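Side-chain contact in ribosome-associated factor Y (Coxiella burnetii, PDB 3TQM), which probably binds ribosomes as a hibernation factor, associating with the 100S dimers of 70S particles and helping to hold back translation: residues 39-44 against 48-53. Sequence-based numbering, arbitrary orientation. Where two conformers were deposited one is given.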
loop_
_atom_site.group_PDB
_atom_site.type_symbol
_atom_site.label_atom_id
_atom_site.label_comp_id
_atom_site.label_asym_id
_atom_site.label_seq_id
_atom_site.Cartn_x
_atom_site.Cartn_y
_atom_site.Cartn_z
ATOM N N ILE A 39 -5.146 -1.772 -2.998
ATOM C CA ILE A 39 -3.783 -2.111 -3.384
ATOM C C ILE A 39 -3.763 -2.898 -4.688
ATOM O O ILE A 39 -4.588 -3.785 -4.905
ATOM C CB ILE A 39 -3.085 -2.940 -2.292
ATOM C CG1 ILE A 39 -3.013 -2.144 -0.995
ATOM C CG2 ILE A 39 -1.685 -3.343 -2.727
ATOM C CD1 ILE A 39 -2.333 -2.889 0.113
ATOM N N ILE A 40 -2.812 -2.567 -5.552
ATOM C CA ILE A 40 -2.677 -3.244 -6.831
ATOM C C ILE A 40 -1.256 -3.751 -7.052
ATOM O O ILE A 40 -0.310 -2.967 -7.154
ATOM C CB ILE A 40 -3.096 -2.332 -7.994
ATOM C CG1 ILE A 40 -4.554 -1.899 -7.823
ATOM C CG2 ILE A 40 -2.901 -3.040 -9.324
ATOM C CD1 ILE A 40 -5.104 -1.135 -8.996
ATOM N N PHE A 41 -1.118 -5.073 -7.110
ATOM C CA PHE A 41 0.166 -5.704 -7.388
ATOM C C PHE A 41 0.322 -5.916 -8.892
ATOM O O PHE A 41 -0.643 -6.220 -9.590
ATOM C CB PHE A 41 0.268 -7.050 -6.678
ATOM C CG PHE A 41 0.176 -6.960 -5.179
ATOM C CD1 PHE A 41 -1.056 -6.919 -4.548
ATOM C CD2 PHE A 41 1.321 -6.924 -4.402
ATOM C CE1 PHE A 41 -1.143 -6.837 -3.171
ATOM C CE2 PHE A 41 1.241 -6.843 -3.027
ATOM C CZ PHE A 41 0.008 -6.799 -2.409
ATOM N N HIS A 42 1.532 -5.718 -9.396
ATOM C CA HIS A 42 1.804 -6.026 -10.788
ATOM C C HIS A 42 3.294 -6.077 -11.063
ATOM O O HIS A 42 4.095 -5.467 -10.358
ATOM C CB HIS A 42 1.094 -5.048 -11.734
ATOM C CG HIS A 42 1.281 -3.607 -11.377
ATOM N ND1 HIS A 42 0.718 -3.036 -10.256
ATOM C CD2 HIS A 42 1.948 -2.613 -12.010
ATOM C CE1 HIS A 42 1.041 -1.756 -10.206
ATOM N NE2 HIS A 42 1.786 -1.474 -11.260
ATOM N N ILE A 43 3.655 -6.829 -12.091
ATOM C CA ILE A 43 5.051 -6.995 -12.471
ATOM C C ILE A 43 5.288 -6.529 -13.905
ATOM O O ILE A 43 4.486 -6.792 -14.801
ATOM C CB ILE A 43 5.542 -8.450 -12.278
ATOM C CG1 ILE A 43 5.185 -9.326 -13.481
ATOM C CG2 ILE A 43 4.991 -9.033 -10.982
ATOM C CD1 ILE A 43 6.370 -9.636 -14.377
ATOM N N ASN A 44 6.389 -5.817 -14.107
ATOM C CA ASN A 44 6.805 -5.408 -15.438
ATOM C C ASN A 44 8.223 -5.904 -15.690
ATOM O O ASN A 44 9.199 -5.236 -15.339
ATOM C CB ASN A 44 6.720 -3.892 -15.600
ATOM C CG ASN A 44 6.954 -3.445 -17.032
ATOM O OD1 ASN A 44 7.709 -4.072 -17.776
ATOM N ND2 ASN A 44 6.308 -2.354 -17.423
ATOM N N LYS A 48 8.894 -5.501 -9.671
ATOM C CA LYS A 48 7.763 -5.894 -8.841
ATOM C C LYS A 48 7.092 -4.651 -8.274
ATOM O O LYS A 48 7.390 -4.233 -7.154
ATOM C CB LYS A 48 8.224 -6.793 -7.692
ATOM C CG LYS A 48 8.953 -8.050 -8.133
ATOM C CD LYS A 48 8.125 -8.844 -9.128
ATOM C CE LYS A 48 8.761 -10.196 -9.420
ATOM N NZ LYS A 48 10.160 -10.055 -9.909
ATOM N N ILE A 49 6.186 -4.061 -9.049
ATOM C CA ILE A 49 5.520 -2.824 -8.644
ATOM C C ILE A 49 4.312 -3.062 -7.742
ATOM O O ILE A 49 3.478 -3.930 -8.014
ATOM C CB ILE A 49 5.058 -2.009 -9.862
ATOM C CG1 ILE A 49 6.242 -1.671 -10.768
ATOM C CG2 ILE A 49 4.346 -0.747 -9.420
ATOM C CD1 ILE A 49 6.460 -2.664 -11.880
ATOM N N VAL A 50 4.222 -2.284 -6.667
ATOM C CA VAL A 50 3.030 -2.286 -5.825
ATOM C C VAL A 50 2.484 -0.861 -5.719
ATOM O O VAL A 50 3.216 0.072 -5.393
ATOM C CB VAL A 50 3.311 -2.856 -4.419
ATOM C CG1 VAL A 50 2.051 -2.827 -3.569
ATOM C CG2 VAL A 50 3.840 -4.279 -4.524
ATOM N N ASP A 51 1.197 -0.702 -6.011
ATOM C CA ASP A 51 0.559 0.608 -6.028
ATOM C C ASP A 51 -0.586 0.650 -5.016
ATOM O O ASP A 51 -1.253 -0.359 -4.780
ATOM C CB ASP A 51 0.049 0.917 -7.439
ATOM C CG ASP A 51 -0.400 2.358 -7.603
ATOM O OD1 ASP A 51 -0.179 3.169 -6.677
ATOM O OD2 ASP A 51 -0.965 2.684 -8.670
ATOM N N ALA A 52 -0.806 1.816 -4.413
ATOM C CA ALA A 52 -1.811 1.951 -3.364
ATOM C C ALA A 52 -2.631 3.235 -3.473
ATOM O O ALA A 52 -2.092 4.314 -3.728
ATOM C CB ALA A 52 -1.155 1.858 -1.995
ATOM N N ASN A 53 -3.938 3.104 -3.277
ATOM C CA ASN A 53 -4.842 4.250 -3.241
ATOM C C ASN A 53 -5.552 4.309 -1.889
ATOM O O ASN A 53 -6.361 3.442 -1.564
ATOM C CB ASN A 53 -5.858 4.165 -4.387
ATOM C CG ASN A 53 -6.925 5.244 -4.313
ATOM O OD1 ASN A 53 -8.000 5.028 -3.757
ATOM N ND2 ASN A 53 -6.636 6.409 -4.885
#
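Two donors grip Ile-40 O: the backbone N of Asp-51 at 3.0 Å and, weakly and in the conformer described, ND1 of the His-42 ring at 3.3 Å. These residues belong to the antiparallel beta hairpin in the middle of the four-stranded sheet of this HPF/YfiA-family protein. Ile-40 N returns a nearly straight bond to Asp-51 O, and His-42 N makes a more bent one to Ile-49 O; these pairs flank Phe-41/Val-50. With CG between the backbone N and carbonyl carbon of His-42 (chi1 49°), the imidazole leans across Ile-49 with ND1 toward Ile-40 O. One ring face receives CB of Ile-49, 3.9 Å from the centroid in a CH-pi contact, while CB of Asp-51 meets the ring edge in plane. A flat, polar ring suits this partly exposed face, covering a branched neighbour while still donating to the backbone.

The opposite face, mostly apolar apart from Lys-48, packs against helices 14-24 and 70-89. Phe-41 reaches Leu-16 and Thr-20 of the first, Val-50 Met-70 and Leu-77 of the second. Val-50 is compact and branched: CG1 lies 3.9 Å from Ile-39 CG2 and over a face of the Phe-41 ring, while CG2 lies 3.7 Å from Phe-41 CD2. Toward the turn, Lys-48 runs alongside Ile-43, its CD resting 3.6 Å from Ile-43 CG2 while NZ makes a weak hydrogen bond to Asp-68 O.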